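Long-range contact in trans-4-hydroxy-L-proline dehydratase (Clostridioides difficile 70-100-2010, PDB 6VXC), which uses a glycyl radical to dehydrate trans-4-hydroxy-L-proline to (S)-1-pyrroline-5-carboxylate in the anaerobic degradation of hydroxyproline: residues Pro424-Leu436 with Val745-Phe758. Residues are numbered along the deposited sequence; the frame is centred on the assembly and turned at random.
Sequences PAFYNTEAIVQEL and VRAYFNMDGHHIQF
N428 lays its CB over the centre of the F749 ring, 3.6 Å from the centroid, in a CH-pi contact, while V745 CG1 sits on the opposite face of that ring. With CG anti to the backbone N (chi1 -179°), the amide of N428 runs past the phenyl group almost parallel to it, planes 20° apart. Its ND2 gives a hydrogen bond to G753 O at 2.9 Å, lying in both the amide plane and the carbonyl plane, and a weak one to F749 O. OD1 accepts weak bonds from E430 N and A431 N, so one side chain N-caps helix 429-438 and also grips the Schellman turn at D752 that ends helix 734-750. Leading away from this junction, strands 426-428 and 755-759 pair antiparallel in a five-stranded mixed sheet, consistent with part of the alpha/beta barrel of glycyl radical enzymes; F426 and I756 form a hydrogen-bonded pair. On their face, V745 CG2 lies over the F426 ring toward its rim, and F426 CE1 meets F758 CE2 at 3.7 Å, the two phenyl planes 54° apart. The other face carries Y427 and H755, side by side and pointing the same way, with Y427 CE1 3.4 Å from H755 CD2. Y427 OH hydrogen-bonds to the backbone O of C454, probably the radical-carrying cysteine. Back beside N428, whose N donates to H754 O, the H754 ring reaches helix 429-438: ND1 donates to the syn lone pair of E435 OE2 at 2.7 Å, a bent bond with OE2 tilted from the imidazole plane. T457 OG1 hydrogen-bonds E435 OE1, and V455 O hydrogen-bonds H754 NE2, which fixes the ring at both nitrogens.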
ATOM      1  N   PRO A 424      14.722   6.559   1.101  1.00  9.19           N
ATOM      2  CA  PRO A 424      13.428   6.804   0.456  1.00  7.91           C
ATOM      3  C   PRO A 424      13.379   6.223  -0.954  1.00 11.22           C
ATOM      4  O   PRO A 424      14.427   6.105  -1.597  1.00  9.35           O
ATOM      5  CB  PRO A 424      13.363   8.332   0.378  1.00  7.43           C
ATOM      6  CG  PRO A 424      14.837   8.708   0.125  1.00 10.14           C
ATOM      7  CD  PRO A 424      15.632   7.717   0.971  1.00  8.13           C
ATOM      8  N   ALA A 425      12.182   5.880  -1.422  1.00  9.40           N
ATOM      9  CA  ALA A 425      11.974   5.693  -2.843  1.00  7.87           C
ATOM     10  C   ALA A 425      11.811   7.064  -3.500  1.00  9.85           C
ATOM     11  O   ALA A 425      11.511   8.061  -2.838  1.00 11.32           O
ATOM     12  CB  ALA A 425      10.741   4.832  -3.108  1.00  8.81           C
ATOM     13  N   PHE A 426      11.972   7.091  -4.816  1.00 10.31           N
ATOM     14  CA  PHE A 426      11.903   8.313  -5.605  1.00 10.47           C
ATOM     15  C   PHE A 426      10.725   8.232  -6.569  1.00  8.76           C
ATOM     16  O   PHE A 426      10.585   7.241  -7.287  1.00 12.07           O
ATOM     17  CB  PHE A 426      13.215   8.533  -6.382  1.00  8.47           C
ATOM     18  CG  PHE A 426      14.453   8.576  -5.501  1.00  8.18           C
ATOM     19  CD1 PHE A 426      15.083   7.405  -5.106  1.00  8.79           C
ATOM     20  CD2 PHE A 426      14.983   9.784  -5.087  1.00  6.34           C
ATOM     21  CE1 PHE A 426      16.220   7.438  -4.297  1.00 11.17           C
ATOM     22  CE2 PHE A 426      16.111   9.825  -4.287  1.00 11.14           C
ATOM     23  CZ  PHE A 426      16.731   8.651  -3.882  1.00 10.97           C
ATOM     24  N   TYR A 427       9.902   9.282  -6.607  1.00  9.88           N
ATOM     25  CA  TYR A 427       8.749   9.375  -7.495  1.00  9.01           C
ATOM     26  C   TYR A 427       8.862  10.614  -8.371  1.00  9.76           C
ATOM     27  O   TYR A 427       9.290  11.672  -7.903  1.00 11.47           O
ATOM     28  CB  TYR A 427       7.418   9.442  -6.716  1.00 10.08           C
ATOM     29  CG  TYR A 427       7.181   8.288  -5.776  1.00 10.53           C
ATOM     30  CD1 TYR A 427       6.794   7.045  -6.265  1.00  9.15           C
ATOM     31  CD2 TYR A 427       7.321   8.450  -4.404  1.00  9.58           C
ATOM     32  CE1 TYR A 427       6.590   5.973  -5.416  1.00 10.20           C
ATOM     33  CE2 TYR A 427       7.115   7.394  -3.541  1.00 13.44           C
ATOM     34  CZ  TYR A 427       6.747   6.153  -4.054  1.00 11.21           C
ATOM     35  OH  TYR A 427       6.536   5.112  -3.192  1.00 14.11           O
ATOM     36  N   ASN A 428       8.436  10.483  -9.628  1.00  8.70           N
ATOM     37  CA  ASN A 428       8.546  11.537 -10.639  1.00 10.36           C
ATOM     38  C   ASN A 428       7.311  12.434 -10.577  1.00 11.76           C
ATOM     39  O   ASN A 428       6.224  12.044 -11.017  1.00 10.79           O
ATOM     40  CB  ASN A 428       8.714  10.917 -12.024  1.00  8.44           C
ATOM     41  CG  ASN A 428       8.870  11.954 -13.126  1.00 10.08           C
ATOM     42  OD1 ASN A 428       8.679  13.144 -12.904  1.00 10.95           O
ATOM     43  ND2 ASN A 428       9.260  11.499 -14.316  1.00  9.06           N
ATOM     44  N   THR A 429       7.486  13.643 -10.043  1.00 10.88           N
ATOM     45  CA  THR A 429       6.365  14.571  -9.896  1.00  9.36           C
ATOM     46  C   THR A 429       5.684  14.852 -11.229  1.00 10.26           C
ATOM     47  O   THR A 429       4.447  14.899 -11.303  1.00 10.80           O
ATOM     48  CB  THR A 429       6.836  15.877  -9.255  1.00  8.91           C
ATOM     49  OG1 THR A 429       7.275  15.631  -7.915  1.00 10.69           O
ATOM     50  CG2 THR A 429       5.728  16.927  -9.279  1.00 12.05           C
ATOM     51  N   GLU A 430       6.462  15.052 -12.291  1.00 10.08           N
ATOM     52  CA  GLU A 430       5.837  15.355 -13.577  1.00 12.45           C
ATOM     53  C   GLU A 430       5.048  14.165 -14.104  1.00 11.59           C
ATOM     54  O   GLU A 430       4.010  14.358 -14.737  1.00 12.07           O
ATOM     55  CB  GLU A 430       6.869  15.818 -14.610  1.00 11.36           C
ATOM     56  CG  GLU A 430       7.164  17.318 -14.472  1.00 15.08           C
ATOM     57  CD  GLU A 430       7.982  17.615 -13.226  1.00 13.89           C
ATOM     58  OE1 GLU A 430       9.080  17.051 -13.135  1.00 13.04           O
ATOM     59  OE2 GLU A 430       7.515  18.364 -12.333  1.00 14.90           O
ATOM     60  N   ALA A 431       5.513  12.938 -13.853  1.00 10.62           N
ATOM     61  CA  ALA A 431       4.736  11.775 -14.262  1.00 11.09           C
ATOM     62  C   ALA A 431       3.441  11.677 -13.467  1.00  9.71           C
ATOM     63  O   ALA A 431       2.365  11.466 -14.034  1.00 12.69           O
ATOM     64  CB  ALA A 431       5.573  10.501 -14.107  1.00  8.86           C
ATOM     65  N   ILE A 432       3.525  11.859 -12.152  1.00 11.43           N
ATOM     66  CA  ILE A 432       2.336  11.822 -11.296  1.00 10.42           C
ATOM     67  C   ILE A 432       1.275  12.792 -11.800  1.00 10.78           C
ATOM     68  O   ILE A 432       0.098  12.436 -11.949  1.00 11.22           O
ATOM     69  CB  ILE A 432       2.721  12.130  -9.839  1.00 10.47           C
ATOM     70  CG1 ILE A 432       3.504  10.955  -9.234  1.00 10.87           C
ATOM     71  CG2 ILE A 432       1.485  12.479  -9.043  1.00 11.04           C
ATOM     72  CD1 ILE A 432       4.262  11.326  -7.970  1.00 11.19           C
ATOM     73  N   VAL A 433       1.668  14.041 -12.045  1.00  9.91           N
ATOM     74  CA  VAL A 433       0.687  15.040 -12.452  1.00 10.41           C
ATOM     75  C   VAL A 433       0.032  14.651 -13.768  1.00 10.51           C
ATOM     76  O   VAL A 433      -1.192  14.748 -13.921  1.00 11.02           O
ATOM     77  CB  VAL A 433       1.324  16.433 -12.531  1.00 11.60           C
ATOM     78  CG1 VAL A 433       0.386  17.398 -13.263  1.00 11.25           C
ATOM     79  CG2 VAL A 433       1.598  16.935 -11.134  1.00 11.90           C
ATOM     80  N   GLN A 434       0.835  14.198 -14.734  1.00 10.83           N
ATOM     81  CA  GLN A 434       0.293  13.813 -16.032  1.00 12.27           C
ATOM     82  C   GLN A 434      -0.556  12.544 -15.942  1.00 11.59           C
ATOM     83  O   GLN A 434      -1.599  12.448 -16.603  1.00 11.86           O
ATOM     84  CB  GLN A 434       1.440  13.678 -17.036  1.00 11.85           C
ATOM     85  CG  GLN A 434       1.909  15.032 -17.575  1.00 15.10           C
ATOM     86  CD  GLN A 434       3.154  14.944 -18.447  1.00 22.93           C
ATOM     87  OE1 GLN A 434       4.058  14.162 -18.176  1.00 32.31           O
ATOM     88  NE2 GLN A 434       3.142  15.654 -19.561  1.00 24.20           N
ATOM     89  N   GLU A 435      -0.145  11.580 -15.112  1.00 10.68           N
ATOM     90  CA  GLU A 435      -0.977  10.406 -14.869  1.00  8.76           C
ATOM     91  C   GLU A 435      -2.353  10.822 -14.357  1.00 11.53           C
ATOM     92  O   GLU A 435      -3.387  10.335 -14.837  1.00 13.34           O
ATOM     93  CB  GLU A 435      -0.290   9.470 -13.871  1.00  9.56           C
ATOM     94  CG  GLU A 435       0.955   8.729 -14.413  1.00 10.42           C
ATOM     95  CD  GLU A 435       1.879   8.298 -13.287  1.00 11.81           C
ATOM     96  OE1 GLU A 435       1.387   8.189 -12.141  1.00 14.62           O
ATOM     97  OE2 GLU A 435       3.095   8.105 -13.529  1.00 13.26           O
ATOM     98  N   LEU A 436      -2.378  11.732 -13.385  1.00  9.71           N
ATOM     99  CA  LEU A 436      -3.640  12.202 -12.831  1.00  9.38           C
ATOM    100  C   LEU A 436      -4.483  12.895 -13.887  1.00 10.66           C
ATOM    101  O   LEU A 436      -5.692  12.666 -13.977  1.00 11.93           O
ATOM    102  CB  LEU A 436      -3.363  13.120 -11.634  1.00  9.20           C
ATOM    103  CG  LEU A 436      -2.822  12.381 -10.412  1.00  9.54           C
ATOM    104  CD1 LEU A 436      -2.208  13.339  -9.387  1.00 12.49           C
ATOM    105  CD2 LEU A 436      -3.940  11.570  -9.764  1.00  8.90           C
ATOM    106  N   VAL A 745      18.456   8.791 -11.374  1.00 10.91           N
ATOM    107  CA  VAL A 745      17.080   9.183 -11.076  1.00 10.81           C
ATOM    108  C   VAL A 745      16.596  10.223 -12.080  1.00 11.43           C
ATOM    109  O   VAL A 745      15.519  10.079 -12.670  1.00 11.23           O
ATOM    110  CB  VAL A 745      16.972   9.683  -9.626  1.00 10.20           C
ATOM    111  CG1 VAL A 745      15.586  10.263  -9.344  1.00 10.02           C
ATOM    112  CG2 VAL A 745      17.259   8.540  -8.666  1.00  9.33           C
ATOM    113  N   ARG A 746      17.397  11.279 -12.284  1.00 11.67           N
ATOM    114  CA  ARG A 746      17.059  12.350 -13.226  1.00 14.24           C
ATOM    115  C   ARG A 746      16.923  11.828 -14.652  1.00 12.17           C
ATOM    116  O   ARG A 746      16.056  12.284 -15.408  1.00 12.48           O
ATOM    117  CB  ARG A 746      18.126  13.458 -13.204  1.00 14.44           C
ATOM    118  CG  ARG A 746      18.231  14.289 -11.947  1.00 16.77           C
ATOM    119  CD  ARG A 746      17.305  15.463 -11.953  1.00 17.38           C
ATOM    120  NE  ARG A 746      17.645  16.406 -10.896  1.00 13.21           N
ATOM    121  CZ  ARG A 746      16.752  17.200 -10.319  1.00 13.70           C
ATOM    122  NH1 ARG A 746      15.483  17.147 -10.706  1.00 10.71           N
ATOM    123  NH2 ARG A 746      17.107  18.012  -9.336  1.00 13.12           N
ATOM    124  N   ALA A 747      17.823  10.937 -15.061  1.00 12.21           N
ATOM    125  CA  ALA A 747      17.754  10.405 -16.413  1.00 12.04           C
ATOM    126  C   ALA A 747      16.457   9.637 -16.610  1.00 12.54           C
ATOM    127  O   ALA A 747      15.712   9.885 -17.564  1.00 12.59           O
ATOM    128  CB  ALA A 747      18.958   9.505 -16.694  1.00 10.64           C
ATOM    129  N   TYR A 748      16.147   8.740 -15.680  1.00 11.33           N
ATOM    130  CA  TYR A 748      14.918   7.968 -15.792  1.00 11.27           C
ATOM    131  C   TYR A 748      13.712   8.893 -15.824  1.00 10.64           C
ATOM    132  O   TYR A 748      12.841   8.763 -16.686  1.00 12.01           O
ATOM    133  CB  TYR A 748      14.809   6.987 -14.621  1.00  9.69           C
ATOM    134  CG  TYR A 748      13.647   6.005 -14.728  1.00 10.43           C
ATOM    135  CD1 TYR A 748      13.319   5.402 -15.946  1.00  9.89           C
ATOM    136  CD2 TYR A 748      12.900   5.661 -13.603  1.00  9.96           C
ATOM    137  CE1 TYR A 748      12.269   4.493 -16.035  1.00 11.77           C
ATOM    138  CE2 TYR A 748      11.845   4.756 -13.682  1.00 10.75           C
ATOM    139  CZ  TYR A 748      11.531   4.174 -14.898  1.00 10.19           C
ATOM    140  OH  TYR A 748      10.479   3.278 -14.988  1.00 11.51           O
ATOM    141  N   PHE A 749      13.681   9.875 -14.921  1.00 11.70           N
ATOM    142  CA  PHE A 749      12.514  10.748 -14.829  1.00  9.43           C
ATOM    143  C   PHE A 749      12.438  11.689 -16.024  1.00 13.20           C
ATOM    144  O   PHE A 749      11.340  12.073 -16.449  1.00 12.54           O
ATOM    145  CB  PHE A 749      12.528  11.526 -13.508  1.00  9.00           C
ATOM    146  CG  PHE A 749      12.262  10.673 -12.280  1.00  8.90           C
ATOM    147  CD1 PHE A 749      12.021   9.312 -12.389  1.00  9.68           C
ATOM    148  CD2 PHE A 749      12.250  11.251 -11.018  1.00  8.76           C
ATOM    149  CE1 PHE A 749      11.774   8.532 -11.261  1.00  9.17           C
ATOM    150  CE2 PHE A 749      12.012  10.488  -9.881  1.00  9.44           C
ATOM    151  CZ  PHE A 749      11.773   9.126 -10.004  1.00  9.41           C
ATOM    152  N   ASN A 750      13.584  12.035 -16.611  1.00 11.50           N
ATOM    153  CA  ASN A 750      13.536  12.844 -17.811  1.00 11.17           C
ATOM    154  C   ASN A 750      12.894  12.093 -18.966  1.00 11.97           C
ATOM    155  O   ASN A 750      12.395  12.733 -19.890  1.00 12.93           O
ATOM    156  CB  ASN A 750      14.944  13.308 -18.219  1.00 11.05           C
ATOM    157  CG  ASN A 750      14.904  14.572 -19.048  1.00 15.55           C
ATOM    158  OD1 ASN A 750      14.488  15.620 -18.557  1.00 18.51           O
ATOM    159  ND2 ASN A 750      15.278  14.477 -20.309  1.00 18.26           N
ATOM    160  N   MET A 751      12.900  10.761 -18.936  1.00 11.41           N
ATOM    161  CA  MET A 751      12.182   9.940 -19.905  1.00  9.75           C
ATOM    162  C   MET A 751      10.774   9.575 -19.442  1.00 12.64           C
ATOM    163  O   MET A 751      10.145   8.699 -20.051  1.00 14.09           O
ATOM    164  CB  MET A 751      12.967   8.663 -20.206  1.00 14.97           C
ATOM    165  CG  MET A 751      14.331   8.895 -20.816  1.00 15.46           C
ATOM    166  SD  MET A 751      15.213   7.381 -21.215  1.00 22.40           S
ATOM    167  CE  MET A 751      15.608   6.689 -19.625  1.00  9.71           C
ATOM    168  N   ASP A 752      10.293  10.208 -18.371  1.00 10.70           N
ATOM    169  CA  ASP A 752       8.947  10.041 -17.816  1.00 12.36           C
ATOM    170  C   ASP A 752       8.739   8.710 -17.098  1.00 11.95           C
ATOM    171  O   ASP A 752       7.608   8.262 -16.955  1.00 15.35           O
ATOM    172  CB  ASP A 752       7.888  10.243 -18.908  1.00 16.75           C
ATOM    173  CG  ASP A 752       7.834  11.681 -19.390  1.00 18.88           C
ATOM    174  OD1 ASP A 752       8.099  12.578 -18.564  1.00 21.63           O
ATOM    175  OD2 ASP A 752       7.596  11.913 -20.586  1.00 21.07           O
ATOM    176  N   GLY A 753       9.808   8.089 -16.615  1.00 13.97           N
ATOM    177  CA  GLY A 753       9.652   6.986 -15.688  1.00  9.54           C
ATOM    178  C   GLY A 753       8.966   7.445 -14.418  1.00 11.24           C
ATOM    179  O   GLY A 753       9.041   8.602 -14.038  1.00 10.70           O
ATOM    180  N   HIS A 754       8.235   6.528 -13.792  1.00 10.31           N
ATOM    181  CA  HIS A 754       7.371   6.847 -12.665  1.00 11.43           C
ATOM    182  C   HIS A 754       8.087   6.800 -11.316  1.00  9.26           C
ATOM    183  O   HIS A 754       7.878   7.673 -10.466  1.00  9.65           O
ATOM    184  CB  HIS A 754       6.180   5.877 -12.654  1.00  8.08           C
ATOM    185  CG  HIS A 754       5.281   6.045 -11.479  1.00  7.19           C
ATOM    186  ND1 HIS A 754       4.354   7.055 -11.386  1.00  9.91           N
ATOM    187  CD2 HIS A 754       5.185   5.340 -10.329  1.00  8.41           C
ATOM    188  CE1 HIS A 754       3.706   6.952 -10.238  1.00  9.93           C
ATOM    189  NE2 HIS A 754       4.200   5.924  -9.574  1.00  8.74           N
ATOM    190  N   HIS A 755       8.915   5.780 -11.096  1.00  9.47           N
ATOM    191  CA  HIS A 755       9.400   5.447  -9.768  1.00  8.56           C
ATOM    192  C   HIS A 755      10.687   4.644  -9.872  1.00  8.49           C
ATOM    193  O   HIS A 755      10.844   3.825 -10.777  1.00 11.09           O
ATOM    194  CB  HIS A 755       8.345   4.638  -9.005  1.00  9.21           C
ATOM    195  CG  HIS A 755       8.905   3.788  -7.909  1.00  8.19           C
ATOM    196  ND1 HIS A 755       9.349   2.497  -8.111  1.00  9.63           N
ATOM    197  CD2 HIS A 755       9.090   4.049  -6.596  1.00  8.32           C
ATOM    198  CE1 HIS A 755       9.773   1.996  -6.965  1.00  8.33           C
ATOM    199  NE2 HIS A 755       9.626   2.919  -6.029  1.00  8.58           N
ATOM    200  N   ILE A 756      11.586   4.854  -8.911  1.00  9.67           N
ATOM    201  CA  ILE A 756      12.749   3.992  -8.747  1.00  9.05           C
ATOM    202  C   ILE A 756      13.149   4.005  -7.277  1.00  9.24           C
ATOM    203  O   ILE A 756      13.012   5.021  -6.585  1.00  9.23           O
ATOM    204  CB  ILE A 756      13.903   4.421  -9.698  1.00 10.35           C
ATOM    205  CG1 ILE A 756      15.007   3.352  -9.787  1.00  9.15           C
ATOM    206  CG2 ILE A 756      14.494   5.773  -9.316  1.00  8.23           C
ATOM    207  CD1 ILE A 756      15.955   3.603 -10.940  1.00  8.84           C
ATOM    208  N   GLN A 757      13.653   2.864  -6.802  1.00  9.97           N
ATOM    209  CA  GLN A 757      14.123   2.728  -5.429  1.00  9.28           C
ATOM    210  C   GLN A 757      15.297   1.747  -5.422  1.00 11.02           C
ATOM    211  O   GLN A 757      15.379   0.868  -6.278  1.00 10.79           O
ATOM    212  CB  GLN A 757      13.012   2.242  -4.508  1.00  8.70           C
ATOM    213  CG  GLN A 757      12.507   0.858  -4.857  1.00  9.15           C
ATOM    214  CD  GLN A 757      11.199   0.516  -4.156  1.00  9.72           C
ATOM    215  OE1 GLN A 757      10.416   1.407  -3.808  1.00 12.62           O
ATOM    216  NE2 GLN A 757      10.980  -0.769  -3.897  1.00 10.67           N
ATOM    217  N   PHE A 758      16.191   1.881  -4.438  1.00 11.23           N
ATOM    218  CA  PHE A 758      17.493   1.219  -4.476  1.00 11.24           C
ATOM    219  C   PHE A 758      17.737   0.316  -3.267  1.00  9.62           C
ATOM    220  O   PHE A 758      17.420   0.671  -2.128  1.00 11.87           O
ATOM    221  CB  PHE A 758      18.632   2.253  -4.551  1.00  8.96           C
ATOM    222  CG  PHE A 758      18.520   3.197  -5.716  1.00 10.46           C
ATOM    223  CD1 PHE A 758      18.549   2.713  -7.025  1.00  9.40           C
ATOM    224  CD2 PHE A 758      18.389   4.569  -5.507  1.00 10.87           C
ATOM    225  CE1 PHE A 758      18.449   3.587  -8.106  1.00 11.46           C
ATOM    226  CE2 PHE A 758      18.283   5.455  -6.581  1.00 12.43           C
ATOM    227  CZ  PHE A 758      18.319   4.960  -7.888  1.00 11.20           C
TER
HETATM  228  O   HOH W   1      15.931   4.016  -2.413  1.00  8.39           O
HETATM  229  O   HOH W   2       6.995  14.990 -19.772  1.00 32.07           O